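Local coordinates for water-Soluble Chlorophyll Protein (PDB 6S2Z), which binds chlorophyll in a water-soluble tetramer of beta-trefoil subunits related to Kunitz-type protease inhibitors and probably serves as a chlorophyll carrier, at residues R1-D6 against T69-T74; N10-G15 against V58-E63; Y73-I78 against K125-T130; S94-V99 against G115-P120. One frame throughout, in Å; residues are numbered along the deposited sequence.

Interaction 1 of 4, residues R1-D6 against T69-T74; sequences REQVKD and TDYIYT
In this beta-trefoil of the Kunitz inhibitor family, the N-terminal residues 1-6 are tied to the loop between strands 58-62 and 78-82 through a single beta bridge, Gln3 with Tyr73. Two backbone bonds make the bridge: Thr74 N donates to Glu2 O at 2.9 Å, and Val4 N donates to Ile72 O at 3.0 Å. A side chain adds a third bond, because Thr74 turns its hydroxyl between its own backbone N and carbonyl carbon (chi1 63°), where OG1 accepts Glu2 N at 3.1 Å with a fairly straight N-H...O angle of 161°. Thr74 therefore holds Glu2 at both N and O. The methyl CG2 of the same threonine meets Val4 CG2 at 3.6 Å, and Val4 reaches on to Ile126 and Phe171. On the other side, the extended Gln3 chain runs over a face of the Tyr73 ring, CG lying 4.0 Å from the ring centroid in a CH-pi contact. Its amide is steeply inclined to that ring, by 70°, and NE2 comes 3.7 Å from Tyr71 CD2. Arg1 lays its aliphatic CG 3.5 Å from Thr74 O. Direction here comes from the backbone polar groups and one hydroxyl, while the flanking side chains pack by dispersion; the three hydrogen bonds use main-chain amides, two carbonyls and that hydroxyl, and none uses a charged side chain.

Interaction 2 of 4, residues N10-G15 against V58-E63; sequences NPVKRG and VSFGYE
Arg14 passes over the backbone of Gly61 and Tyr62 with a face of its guanidinium turned to Tyr62 N, which lies 3.7 Å above the plane. CG anti to the backbone N (chi1 -178°) and a bend at the second torsion bring NE to 3.7 Å from Gly61 CA. The guanidinium stands almost perpendicular to the Tyr62 ring, at 89°, and NH1 approaches that ring at its edge, 4.1 Å from CD2. This is packing of a flat cation across a strand, and the phenol OH of Tyr62 is engaged elsewhere, with Tyr71 O. The pieces joined are strand 58-62, which pairs antiparallel with 78-82 in the beta-trefoil, and the loop ahead of strand 18-22, whose residues 12-15 run nearly at right angles to residues 59-62. Further back on that loop, Val12 sets CG1 3.7 Å from Phe60 CD2, slanting against a ring that also meets Phe171 edge-to-face. Between these two side-chain contacts the backbones meet directly: Gly15 N donates to Phe60 O at 2.9 Å. One water completes the seam, accepting from Phe60 N at 2.7 Å and lying 2.9 Å from Lys13 O, one of several acceptors in its reach, while Ser59 CB rests 3.6 Å from Gly15 O.

Interaction 3 of 4, residues Y73-I78 against K125-T130; sequences YTSTTI and KIEEAT
Ser75 holds its OG anti to the carbonyl carbon (chi1 -41°), and Glu127 folds back at its second torsion (chi2 -68°), a pairing that brings hydroxyl and carboxylate together. OG donates to Glu127 OE1 at 2.8 Å, meeting it on the syn side and 20° out of the carboxylate plane. The other oxygen, OE2, lies 3.3 Å from Ser75 CA, so the carboxylate reaches across both the side chain and the main chain of the serine. Ser75 N also donates to Ile126 O, at 3.1 Å. The bend around this residue is braced from within by Thr76 OG1, which donates to Thr74 O at 2.8 Å. A water gathers the loop against the strand, donating to Tyr73 O and Thr76 O and accepting from Ile126 N at 3.1 Å. Extended Lys125 runs beside Thr77, its CE 3.9 Å from Thr77 CG2, while on the buried side Ile78 CD1 meets Ile126 CD1 at 3.6 Å, the two side chains crossing at about a right angle. The loop packs against the start of strand 125-128, an outer strand of a four-stranded antiparallel sheet. Strand 135-139 borders that strand within the sheet, and Phe60 and Tyr62 of strand 58-62 pack on Ile78.

Interaction 4 of 4, residues S94-V99 against G115-P120; sequences SKLWAV and GERTAP
Leu96 points its side chain at the chain of Gly115 to Arg117. Its CB lies 3.6 Å from Gly115 O and CG keeps close to the same oxygen. With CG anti to the carbonyl carbon (chi1 -58°) and CD1 extended beyond it (chi2 176°), CD1 reaches 3.3 Å from Gly115 O and 3.5 Å from Arg117 N, and touches Arg117 CB more loosely. The leucine therefore runs past one carbonyl and ends against the backbone of Glu116 and Arg117; elsewhere it packs on Asn79 and Glu81 of strand 78-82. Gly115 N donates to Leu96 O at 3.1 Å. Beside it, Ser94 OG donates to Gly115 O at 2.8 Å; it also accepts from Leu96 N, two residues on, at 3.2 Å, and this second bond closes an ST turn. Ala98 CB sits 3.6 Å from Gly115 CA, a fit that the bare alpha carbon of the glycine allows. The contact lies just beyond the antiparallel pair 97-99 and 111-113 of the beta-trefoil, where Gly115 sits beside Ala98. Both polar backbone groups of Gly115 are bound from the 94-99 side, one by main chain and one by a hydroxyl that accepts as well as donates.

Interactions 1, 2 and 3 cluster on one side of the chain, whereas interaction 4 lies apart, nearer the chlorophyll. Residues 69-78 serve interactions 1 and 3, which share Tyr73 and Thr74, and Tyr62 of interaction 2 joins them through its OH to Tyr71 O. All four are partly buried; in interactions 1 to 3 Val4, Phe60 and Ile78 face inward, while Arg1, Arg14 and Glu127 lie nearer the surface. Interaction 1 relies on a backbone bridge, interaction 2 on one backbone bond and an arginine laid over the strand backbone, interaction 3 on a serine-carboxylate bond, and interaction 4 on a glycine hydrogen-bonded at both N and O. A weak, long Glu63-Arg117 ion pair connects interactions 2 and 4.

Interaction 1 of 4, residues R1-D6 against T69-T74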
loop_
_atom_site.group_PDB
_atom_site.type_symbol
_atom_site.label_atom_id
_atom_site.label_comp_id
_atom_site.label_asym_id
_atom_site.label_seq_id
_atom_site.Cartn_x
_atom_site.Cartn_y
_atom_site.Cartn_z
ATOM N N ARG A 1 43.127 -3.697 -14.658
ATOM C CA ARG A 1 42.309 -4.346 -13.576
ATOM C C ARG A 1 43.001 -4.133 -12.229
ATOM O O ARG A 1 44.202 -4.357 -12.103
ATOM C CB ARG A 1 42.113 -5.848 -13.822
ATOM C CG ARG A 1 41.279 -6.206 -15.042
ATOM C CD ARG A 1 40.893 -7.674 -15.118
ATOM N NE ARG A 1 39.960 -7.874 -16.225
ATOM C CZ ARG A 1 39.550 -9.061 -16.662
ATOM N NH1 ARG A 1 39.989 -10.162 -16.072
ATOM N NH2 ARG A 1 38.712 -9.142 -17.684
ATOM N N GLU A 2 42.236 -3.682 -11.230
ATOM C CA GLU A 2 42.757 -3.453 -9.892
ATOM C C GLU A 2 41.768 -4.000 -8.873
ATOM O O GLU A 2 40.606 -4.245 -9.187
ATOM C CB GLU A 2 42.975 -1.959 -9.627
ATOM C CG GLU A 2 44.121 -1.342 -10.418
ATOM C CD GLU A 2 45.489 -1.905 -10.069
ATOM O OE1 GLU A 2 45.823 -1.933 -8.864
ATOM O OE2 GLU A 2 46.214 -2.321 -10.998
ATOM N N GLN A 3 42.247 -4.172 -7.643
ATOM C CA GLN A 3 41.387 -4.553 -6.543
ATOM C C GLN A 3 40.459 -3.379 -6.258
ATOM O O GLN A 3 40.919 -2.251 -6.105
ATOM C CB GLN A 3 42.215 -4.893 -5.303
ATOM C CG GLN A 3 43.012 -6.188 -5.417
ATOM C CD GLN A 3 43.897 -6.377 -4.208
ATOM O OE1 GLN A 3 43.972 -5.524 -3.325
ATOM N NE2 GLN A 3 44.587 -7.504 -4.158
ATOM N N VAL A 4 39.159 -3.673 -6.180
ATOM C CA VAL A 4 38.152 -2.720 -5.750
ATOM C C VAL A 4 38.353 -2.498 -4.256
ATOM O O VAL A 4 38.535 -3.459 -3.518
ATOM C CB VAL A 4 36.740 -3.236 -6.116
ATOM C CG1 VAL A 4 35.621 -2.422 -5.472
ATOM C CG2 VAL A 4 36.544 -3.278 -7.621
ATOM N N LYS A 5 38.330 -1.236 -3.816
ATOM C CA LYS A 5 38.562 -0.898 -2.416
ATOM C C LYS A 5 37.272 -0.389 -1.767
ATOM O O LYS A 5 36.501 0.344 -2.371
ATOM C CB LYS A 5 39.700 0.123 -2.303
ATOM C CG LYS A 5 41.046 -0.370 -2.825
ATOM C CD LYS A 5 42.234 0.457 -2.369
ATOM C CE LYS A 5 43.536 0.058 -3.043
ATOM N NZ LYS A 5 44.569 1.113 -2.892
ATOM N N ASP A 6 37.041 -0.779 -0.517
ATOM C CA ASP A 6 35.907 -0.289 0.244
ATOM C C ASP A 6 36.213 1.122 0.740
ATOM O O ASP A 6 37.295 1.638 0.490
ATOM C CB ASP A 6 35.552 -1.255 1.374
ATOM C CG ASP A 6 36.621 -1.401 2.454
ATOM O OD1 ASP A 6 37.399 -0.429 2.676
ATOM O OD2 ASP A 6 36.674 -2.497 3.060
ATOM N N THR A 69 41.354 -16.484 -5.981
ATOM C CA THR A 69 41.499 -15.178 -5.351
ATOM C C THR A 69 40.267 -14.846 -4.509
ATOM O O THR A 69 39.149 -15.274 -4.806
ATOM C CB THR A 69 41.931 -14.081 -6.338
ATOM O OG1 THR A 69 42.012 -12.843 -5.624
ATOM C CG2 THR A 69 41.009 -13.940 -7.531
ATOM N N ASP A 70 40.505 -14.074 -3.445
ATOM C CA ASP A 70 39.484 -13.764 -2.465
ATOM C C ASP A 70 38.936 -12.360 -2.724
ATOM O O ASP A 70 37.972 -11.944 -2.081
ATOM C CB ASP A 70 40.047 -13.877 -1.045
ATOM C CG ASP A 70 40.282 -15.299 -0.549
ATOM O OD1 ASP A 70 39.555 -16.213 -0.995
ATOM O OD2 ASP A 70 41.184 -15.475 0.304
ATOM N N TYR A 71 39.552 -11.638 -3.669
ATOM C CA TYR A 71 39.283 -10.219 -3.849
ATOM C C TYR A 71 38.517 -9.962 -5.147
ATOM O O TYR A 71 38.647 -10.698 -6.126
ATOM C CB TYR A 71 40.577 -9.406 -3.753
ATOM C CG TYR A 71 41.262 -9.427 -2.406
ATOM C CD1 TYR A 71 40.645 -8.897 -1.282
ATOM C CD2 TYR A 71 42.542 -9.945 -2.251
ATOM C CE1 TYR A 71 41.263 -8.896 -0.039
ATOM C CE2 TYR A 71 43.180 -9.945 -1.017
ATOM C CZ TYR A 71 42.538 -9.416 0.094
ATOM O OH TYR A 71 43.123 -9.403 1.328
ATOM N N ILE A 72 37.695 -8.903 -5.129
ATOM C CA ILE A 72 36.954 -8.456 -6.301
ATOM C C ILE A 72 37.809 -7.440 -7.055
ATOM O O ILE A 72 38.332 -6.511 -6.445
ATOM C CB ILE A 72 35.577 -7.879 -5.901
ATOM C CG1 ILE A 72 34.773 -8.841 -5.011
ATOM C CG2 ILE A 72 34.803 -7.433 -7.134
ATOM C CD1 ILE A 72 34.450 -10.164 -5.658
ATOM N N TYR A 73 37.950 -7.660 -8.374
ATOM C CA TYR A 73 38.733 -6.820 -9.265
ATOM C C TYR A 73 37.800 -6.041 -10.188
ATOM O O TYR A 73 36.666 -6.438 -10.423
ATOM C CB TYR A 73 39.712 -7.670 -10.089
ATOM C CG TYR A 73 41.025 -7.986 -9.414
ATOM C CD1 TYR A 73 41.159 -9.095 -8.591
ATOM C CD2 TYR A 73 42.140 -7.176 -9.593
ATOM C CE1 TYR A 73 42.358 -9.382 -7.955
ATOM C CE2 TYR A 73 43.351 -7.450 -8.970
ATOM C CZ TYR A 73 43.458 -8.558 -8.143
ATOM O OH TYR A 73 44.641 -8.851 -7.531
ATOM N N THR A 74 38.305 -4.933 -10.732
ATOM C CA THR A 74 37.543 -4.115 -11.662
ATOM C C THR A 74 37.443 -4.821 -13.012
ATOM O O THR A 74 38.237 -5.698 -13.328
ATOM C CB THR A 74 38.202 -2.738 -11.818
ATOM O OG1 THR A 74 39.504 -2.919 -12.384
ATOM C CG2 THR A 74 38.316 -1.991 -10.508
#

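Interaction 2 of 4, residues N10-G15 against V58-E63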
loop_
_atom_site.group_PDB
_atom_site.type_symbol
_atom_site.label_atom_id
_atom_site.label_comp_id
_atom_site.label_asym_id
_atom_site.label_seq_id
_atom_site.Cartn_x
_atom_site.Cartn_y
_atom_site.Cartn_z
ATOM N N ASN A 10 40.264 -0.723 2.265
ATOM C CA ASN A 10 40.572 -2.142 2.326
ATOM C C ASN A 10 39.979 -2.834 1.104
ATOM O O ASN A 10 38.926 -2.433 0.623
ATOM C CB ASN A 10 40.162 -2.744 3.665
ATOM C CG ASN A 10 40.899 -2.067 4.796
ATOM O OD1 ASN A 10 40.284 -1.446 5.658
ATOM N ND2 ASN A 10 42.220 -2.114 4.756
ATOM N N PRO A 11 40.643 -3.866 0.539
ATOM C CA PRO A 11 40.111 -4.544 -0.647
ATOM C C PRO A 11 38.738 -5.145 -0.339
ATOM O O PRO A 11 38.419 -5.477 0.811
ATOM C CB PRO A 11 41.149 -5.640 -0.943
ATOM C CG PRO A 11 42.411 -5.180 -0.221
ATOM C CD PRO A 11 41.929 -4.424 0.998
ATOM N N VAL A 12 37.912 -5.252 -1.384
ATOM C CA VAL A 12 36.605 -5.873 -1.246
ATOM C C VAL A 12 36.787 -7.382 -1.400
ATOM O O VAL A 12 37.377 -7.843 -2.377
ATOM C CB VAL A 12 35.585 -5.268 -2.232
ATOM C CG1 VAL A 12 34.336 -6.129 -2.391
ATOM C CG2 VAL A 12 35.224 -3.841 -1.841
ATOM N N LYS A 13 36.300 -8.131 -0.402
ATOM C CA LYS A 13 36.417 -9.581 -0.375
ATOM C C LYS A 13 35.141 -10.208 -0.931
ATOM O O LYS A 13 34.041 -9.764 -0.614
ATOM C CB LYS A 13 36.689 -10.092 1.046
ATOM C CG LYS A 13 37.999 -9.637 1.683
ATOM C CD LYS A 13 38.317 -10.265 3.057
ATOM C CE LYS A 13 38.966 -11.641 3.008
ATOM N NZ LYS A 13 40.260 -11.651 2.282
ATOM N N ARG A 14 35.316 -11.250 -1.754
ATOM C CA ARG A 14 34.234 -12.081 -2.253
ATOM C C ARG A 14 33.341 -12.525 -1.090
ATOM O O ARG A 14 33.837 -12.930 -0.044
ATOM C CB ARG A 14 34.831 -13.256 -3.040
ATOM C CG ARG A 14 33.803 -14.197 -3.655
ATOM C CD ARG A 14 34.180 -14.905 -4.955
ATOM N NE ARG A 14 33.101 -15.805 -5.355
ATOM C CZ ARG A 14 33.209 -16.784 -6.247
ATOM N NH1 ARG A 14 34.357 -17.002 -6.873
ATOM N NH2 ARG A 14 32.154 -17.534 -6.515
ATOM N N GLY A 15 32.016 -12.399 -1.266
ATOM C CA GLY A 15 31.050 -13.015 -0.367
ATOM C C GLY A 15 30.816 -12.249 0.938
ATOM O O GLY A 15 29.826 -12.514 1.630
ATOM N N VAL A 58 24.821 -6.081 0.450
ATOM C CA VAL A 58 25.041 -6.936 -0.706
ATOM C C VAL A 58 26.354 -7.708 -0.553
ATOM O O VAL A 58 27.215 -7.381 0.278
ATOM C CB VAL A 58 25.048 -6.120 -2.006
ATOM C CG1 VAL A 58 23.802 -5.263 -2.137
ATOM C CG2 VAL A 58 26.312 -5.269 -2.088
ATOM N N SER A 59 26.498 -8.740 -1.393
ATOM C CA SER A 59 27.771 -9.418 -1.544
ATOM C C SER A 59 28.042 -9.625 -3.029
ATOM O O SER A 59 27.112 -9.666 -3.842
ATOM C CB SER A 59 27.818 -10.709 -0.764
ATOM O OG SER A 59 26.891 -11.641 -1.291
ATOM N N PHE A 60 29.338 -9.700 -3.354
ATOM C CA PHE A 60 29.823 -9.806 -4.717
ATOM C C PHE A 60 30.442 -11.188 -4.869
ATOM O O PHE A 60 31.104 -11.665 -3.948
ATOM C CB PHE A 60 30.795 -8.669 -5.040
ATOM C CG PHE A 60 30.315 -7.271 -4.705
ATOM C CD1 PHE A 60 29.354 -6.630 -5.480
ATOM C CD2 PHE A 60 30.839 -6.582 -3.627
ATOM C CE1 PHE A 60 28.934 -5.342 -5.184
ATOM C CE2 PHE A 60 30.399 -5.297 -3.320
ATOM C CZ PHE A 60 29.456 -4.665 -4.105
ATOM N N GLY A 61 30.167 -11.831 -6.008
ATOM C CA GLY A 61 30.807 -13.080 -6.397
ATOM C C GLY A 61 31.045 -13.119 -7.909
ATOM O O GLY A 61 30.221 -12.617 -8.669
ATOM N N TYR A 62 32.186 -13.687 -8.326
ATOM C CA TYR A 62 32.560 -13.802 -9.729
ATOM C C TYR A 62 31.581 -14.701 -10.473
ATOM O O TYR A 62 31.173 -15.733 -9.949
ATOM C CB TYR A 62 33.989 -14.337 -9.880
ATOM C CG TYR A 62 35.061 -13.333 -9.537
ATOM C CD1 TYR A 62 35.186 -12.158 -10.265
ATOM C CD2 TYR A 62 35.933 -13.534 -8.474
ATOM C CE1 TYR A 62 36.150 -11.208 -9.952
ATOM C CE2 TYR A 62 36.922 -12.606 -8.159
ATOM C CZ TYR A 62 37.023 -11.433 -8.899
ATOM O OH TYR A 62 37.959 -10.484 -8.610
ATOM N N GLU A 63 31.231 -14.291 -11.697
ATOM C CA GLU A 63 30.477 -15.116 -12.622
ATOM C C GLU A 63 30.819 -14.681 -14.043
ATOM O O GLU A 63 30.498 -13.563 -14.424
ATOM C CB GLU A 63 28.980 -14.971 -12.374
ATOM C CG GLU A 63 28.141 -15.608 -13.466
ATOM C CD GLU A 63 28.237 -17.123 -13.585
ATOM O OE1 GLU A 63 28.510 -17.798 -12.554
ATOM O OE2 GLU A 63 28.025 -17.626 -14.715
HETATM O O HOH W 1 31.396 -9.200 -1.615
#

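Interaction 3 of 4, residues Y73-I78 against K125-T130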
loop_
_atom_site.group_PDB
_atom_site.type_symbol
_atom_site.label_atom_id
_atom_site.label_comp_id
_atom_site.label_asym_id
_atom_site.label_seq_id
_atom_site.Cartn_x
_atom_site.Cartn_y
_atom_site.Cartn_z
ATOM N N TYR A 73 37.950 -7.660 -8.374
ATOM C CA TYR A 73 38.733 -6.820 -9.265
ATOM C C TYR A 73 37.800 -6.041 -10.188
ATOM O O TYR A 73 36.666 -6.438 -10.423
ATOM C CB TYR A 73 39.712 -7.670 -10.089
ATOM C CG TYR A 73 41.025 -7.986 -9.414
ATOM C CD1 TYR A 73 41.159 -9.095 -8.591
ATOM C CD2 TYR A 73 42.140 -7.176 -9.593
ATOM C CE1 TYR A 73 42.358 -9.382 -7.955
ATOM C CE2 TYR A 73 43.351 -7.450 -8.970
ATOM C CZ TYR A 73 43.458 -8.558 -8.143
ATOM O OH TYR A 73 44.641 -8.851 -7.531
ATOM N N THR A 74 38.305 -4.933 -10.732
ATOM C CA THR A 74 37.543 -4.115 -11.662
ATOM C C THR A 74 37.443 -4.821 -13.012
ATOM O O THR A 74 38.237 -5.698 -13.328
ATOM C CB THR A 74 38.202 -2.738 -11.818
ATOM O OG1 THR A 74 39.504 -2.919 -12.384
ATOM C CG2 THR A 74 38.316 -1.991 -10.508
ATOM N N SER A 75 36.442 -4.448 -13.803
ATOM C CA SER A 75 36.364 -4.810 -15.214
ATOM C C SER A 75 36.140 -6.310 -15.422
ATOM O O SER A 75 36.368 -6.813 -16.523
ATOM C CB SER A 75 37.560 -4.312 -16.011
ATOM O OG SER A 75 37.923 -2.999 -15.611
ATOM N N THR A 76 35.628 -6.985 -14.382
ATOM C CA THR A 76 35.392 -8.420 -14.350
ATOM C C THR A 76 33.940 -8.696 -13.931
ATOM O O THR A 76 33.430 -8.116 -12.967
ATOM C CB THR A 76 36.398 -9.071 -13.395
ATOM O OG1 THR A 76 37.661 -8.432 -13.607
ATOM C CG2 THR A 76 36.498 -10.573 -13.571
ATOM N N THR A 77 33.272 -9.583 -14.677
ATOM C CA THR A 77 31.860 -9.861 -14.456
ATOM C C THR A 77 31.624 -10.476 -13.063
ATOM O O THR A 77 32.335 -11.385 -12.629
ATOM C CB THR A 77 31.228 -10.604 -15.649
ATOM O OG1 THR A 77 31.931 -11.800 -15.976
ATOM C CG2 THR A 77 31.080 -9.780 -16.909
ATOM N N ILE A 78 30.618 -9.945 -12.354
ATOM C CA ILE A 78 30.185 -10.437 -11.056
ATOM C C ILE A 78 28.659 -10.467 -11.041
ATOM O O ILE A 78 27.995 -9.903 -11.908
ATOM C CB ILE A 78 30.680 -9.505 -9.927
ATOM C CG1 ILE A 78 30.302 -8.040 -10.216
ATOM C CG2 ILE A 78 32.168 -9.702 -9.652
ATOM C CD1 ILE A 78 30.352 -7.115 -9.030
ATOM N N LYS A 125 29.862 -5.137 -13.862
ATOM C CA LYS A 125 31.269 -4.881 -13.594
ATOM C C LYS A 125 31.388 -3.603 -12.776
ATOM O O LYS A 125 30.616 -2.664 -12.977
ATOM C CB LYS A 125 32.079 -4.676 -14.879
ATOM C CG LYS A 125 31.913 -5.718 -15.969
ATOM C CD LYS A 125 32.800 -5.456 -17.177
ATOM C CE LYS A 125 32.591 -6.454 -18.305
ATOM N NZ LYS A 125 33.499 -6.174 -19.443
ATOM N N ILE A 126 32.376 -3.580 -11.880
ATOM C CA ILE A 126 32.730 -2.384 -11.128
ATOM C C ILE A 126 33.870 -1.683 -11.880
ATOM O O ILE A 126 34.828 -2.334 -12.303
ATOM C CB ILE A 126 33.118 -2.798 -9.690
ATOM C CG1 ILE A 126 32.052 -3.718 -9.084
ATOM C CG2 ILE A 126 33.389 -1.579 -8.816
ATOM C CD1 ILE A 126 32.479 -4.459 -7.831
ATOM N N GLU A 127 33.747 -0.368 -12.105
ATOM C CA GLU A 127 34.789 0.365 -12.823
ATOM C C GLU A 127 35.195 1.588 -12.007
ATOM O O GLU A 127 34.345 2.261 -11.426
ATOM C CB GLU A 127 34.293 0.845 -14.192
ATOM C CG GLU A 127 33.887 -0.253 -15.163
ATOM C CD GLU A 127 35.013 -1.136 -15.688
ATOM O OE1 GLU A 127 36.180 -0.829 -15.419
ATOM O OE2 GLU A 127 34.720 -2.135 -16.371
ATOM N N GLU A 128 36.498 1.879 -11.966
ATOM C CA GLU A 128 36.978 3.058 -11.250
ATOM C C GLU A 128 36.326 4.349 -11.773
ATOM O O GLU A 128 36.023 4.479 -12.959
ATOM C CB GLU A 128 38.506 3.141 -11.336
ATOM C CG GLU A 128 39.230 2.326 -10.279
ATOM C CD GLU A 128 40.680 2.038 -10.640
ATOM O OE1 GLU A 128 41.278 2.867 -11.351
ATOM O OE2 GLU A 128 41.207 0.978 -10.230
ATOM N N ALA A 129 36.111 5.306 -10.863
ATOM C CA ALA A 129 35.735 6.665 -11.227
ATOM C C ALA A 129 36.619 7.608 -10.423
ATOM O O ALA A 129 37.391 7.138 -9.593
ATOM C CB ALA A 129 34.272 6.906 -10.944
ATOM N N THR A 130 36.519 8.917 -10.670
ATOM C CA THR A 130 37.313 9.878 -9.917
ATOM C C THR A 130 36.713 10.054 -8.526
ATOM O O THR A 130 35.545 9.743 -8.278
ATOM C CB THR A 130 37.541 11.204 -10.664
ATOM O OG1 THR A 130 36.359 11.585 -11.368
ATOM C CG2 THR A 130 38.716 11.147 -11.616
HETATM O O HOH W 2 34.374 -5.900 -11.751
#

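Interaction 4 of 4, residues S94-V99 against G115-P120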
loop_
_atom_site.group_PDB
_atom_site.type_symbol
_atom_site.label_atom_id
_atom_site.label_comp_id
_atom_site.label_asym_id
_atom_site.label_seq_id
_atom_site.Cartn_x
_atom_site.Cartn_y
_atom_site.Cartn_z
ATOM N N SER A 94 14.998 -14.640 -6.975
ATOM C CA SER A 94 16.248 -14.577 -6.237
ATOM C C SER A 94 16.511 -13.150 -5.752
ATOM O O SER A 94 15.747 -12.223 -6.009
ATOM C CB SER A 94 17.397 -15.062 -7.078
ATOM O OG SER A 94 17.812 -14.047 -7.996
ATOM N N LYS A 95 17.651 -12.973 -5.105
ATOM C CA LYS A 95 18.047 -11.666 -4.608
ATOM C C LYS A 95 19.205 -11.090 -5.425
ATOM O O LYS A 95 19.804 -10.107 -4.989
ATOM C CB LYS A 95 18.377 -11.808 -3.120
ATOM C CG LYS A 95 17.247 -12.399 -2.281
ATOM C CD LYS A 95 17.633 -12.636 -0.835
ATOM C CE LYS A 95 16.570 -13.363 -0.025
ATOM N NZ LYS A 95 17.036 -13.699 1.345
ATOM N N LEU A 96 19.535 -11.699 -6.588
ATOM C CA LEU A 96 20.561 -11.175 -7.492
ATOM C C LEU A 96 20.004 -9.986 -8.281
ATOM O O LEU A 96 18.891 -10.072 -8.793
ATOM C CB LEU A 96 21.010 -12.265 -8.480
ATOM C CG LEU A 96 21.589 -13.577 -7.938
ATOM C CD1 LEU A 96 21.873 -14.518 -9.084
ATOM C CD2 LEU A 96 22.873 -13.368 -7.166
ATOM N N TRP A 97 20.804 -8.916 -8.436
ATOM C CA TRP A 97 20.475 -7.796 -9.313
ATOM C C TRP A 97 20.498 -8.265 -10.767
ATOM O O TRP A 97 21.302 -9.111 -11.127
ATOM C CB TRP A 97 21.497 -6.658 -9.178
ATOM C CG TRP A 97 21.609 -5.963 -7.859
ATOM C CD1 TRP A 97 21.250 -6.414 -6.621
ATOM C CD2 TRP A 97 22.199 -4.665 -7.653
ATOM N NE1 TRP A 97 21.547 -5.477 -5.659
ATOM C CE2 TRP A 97 22.142 -4.400 -6.269
ATOM C CE3 TRP A 97 22.758 -3.712 -8.511
ATOM C CZ2 TRP A 97 22.613 -3.206 -5.730
ATOM C CZ3 TRP A 97 23.234 -2.540 -7.971
ATOM C CH2 TRP A 97 23.163 -2.297 -6.599
ATOM N N ALA A 98 19.653 -7.663 -11.610
ATOM C CA ALA A 98 19.649 -7.938 -13.036
ATOM C C ALA A 98 18.971 -6.784 -13.764
ATOM O O ALA A 98 18.125 -6.095 -13.182
ATOM C CB ALA A 98 18.922 -9.230 -13.310
ATOM N N VAL A 99 19.335 -6.605 -15.040
ATOM C CA VAL A 99 18.675 -5.634 -15.891
ATOM C C VAL A 99 17.364 -6.263 -16.304
ATOM O O VAL A 99 17.334 -7.439 -16.657
ATOM C CB VAL A 99 19.517 -5.282 -17.135
ATOM C CG1 VAL A 99 18.803 -4.334 -18.082
ATOM C CG2 VAL A 99 20.902 -4.772 -16.786
ATOM N N GLY A 115 17.504 -12.014 -10.731
ATOM C CA GLY A 115 18.191 -12.500 -11.911
ATOM C C GLY A 115 18.708 -13.914 -11.703
ATOM O O GLY A 115 18.934 -14.318 -10.568
ATOM N N GLU A 116 18.901 -14.648 -12.810
ATOM C CA GLU A 116 19.516 -15.969 -12.772
ATOM C C GLU A 116 21.042 -15.836 -12.827
ATOM O O GLU A 116 21.594 -15.118 -13.661
ATOM C CB GLU A 116 18.967 -16.867 -13.886
ATOM C CG GLU A 116 17.443 -16.900 -13.940
ATOM C CD GLU A 116 16.768 -17.985 -14.785
ATOM O OE1 GLU A 116 17.408 -18.508 -15.747
ATOM O OE2 GLU A 116 15.585 -18.308 -14.487
ATOM N N ARG A 117 21.714 -16.547 -11.920
ATOM C CA ARG A 117 23.161 -16.503 -11.744
ATOM C C ARG A 117 23.895 -16.402 -13.086
ATOM O O ARG A 117 24.834 -15.618 -13.213
ATOM C CB ARG A 117 23.605 -17.744 -10.956
ATOM C CG ARG A 117 24.846 -17.589 -10.081
ATOM C CD ARG A 117 25.161 -18.926 -9.414
ATOM N NE ARG A 117 25.138 -19.987 -10.427
ATOM C CZ ARG A 117 26.197 -20.639 -10.928
ATOM N NH1 ARG A 117 27.420 -20.396 -10.474
ATOM N NH2 ARG A 117 26.009 -21.551 -11.867
ATOM N N THR A 118 23.483 -17.203 -14.078
ATOM C CA THR A 118 24.293 -17.361 -15.282
ATOM C C THR A 118 23.784 -16.472 -16.420
ATOM O O THR A 118 24.546 -16.186 -17.344
ATOM C CB THR A 118 24.456 -18.830 -15.721
ATOM O OG1 THR A 118 23.161 -19.335 -16.053
ATOM C CG2 THR A 118 25.132 -19.722 -14.697
ATOM N N ALA A 119 22.514 -16.041 -16.352
ATOM C CA ALA A 119 21.935 -15.247 -17.425
ATOM C C ALA A 119 22.779 -13.995 -17.645
ATOM O O ALA A 119 23.362 -13.477 -16.692
ATOM C CB ALA A 119 20.495 -14.900 -17.122
ATOM N N PRO A 120 22.888 -13.494 -18.904
ATOM C CA PRO A 120 23.704 -12.314 -19.207
ATOM C C PRO A 120 23.221 -10.983 -18.611
ATOM O O PRO A 120 24.014 -10.058 -18.436
ATOM C CB PRO A 120 23.768 -12.250 -20.753
ATOM C CG PRO A 120 22.712 -13.210 -21.284
ATOM C CD PRO A 120 22.287 -14.088 -20.115
#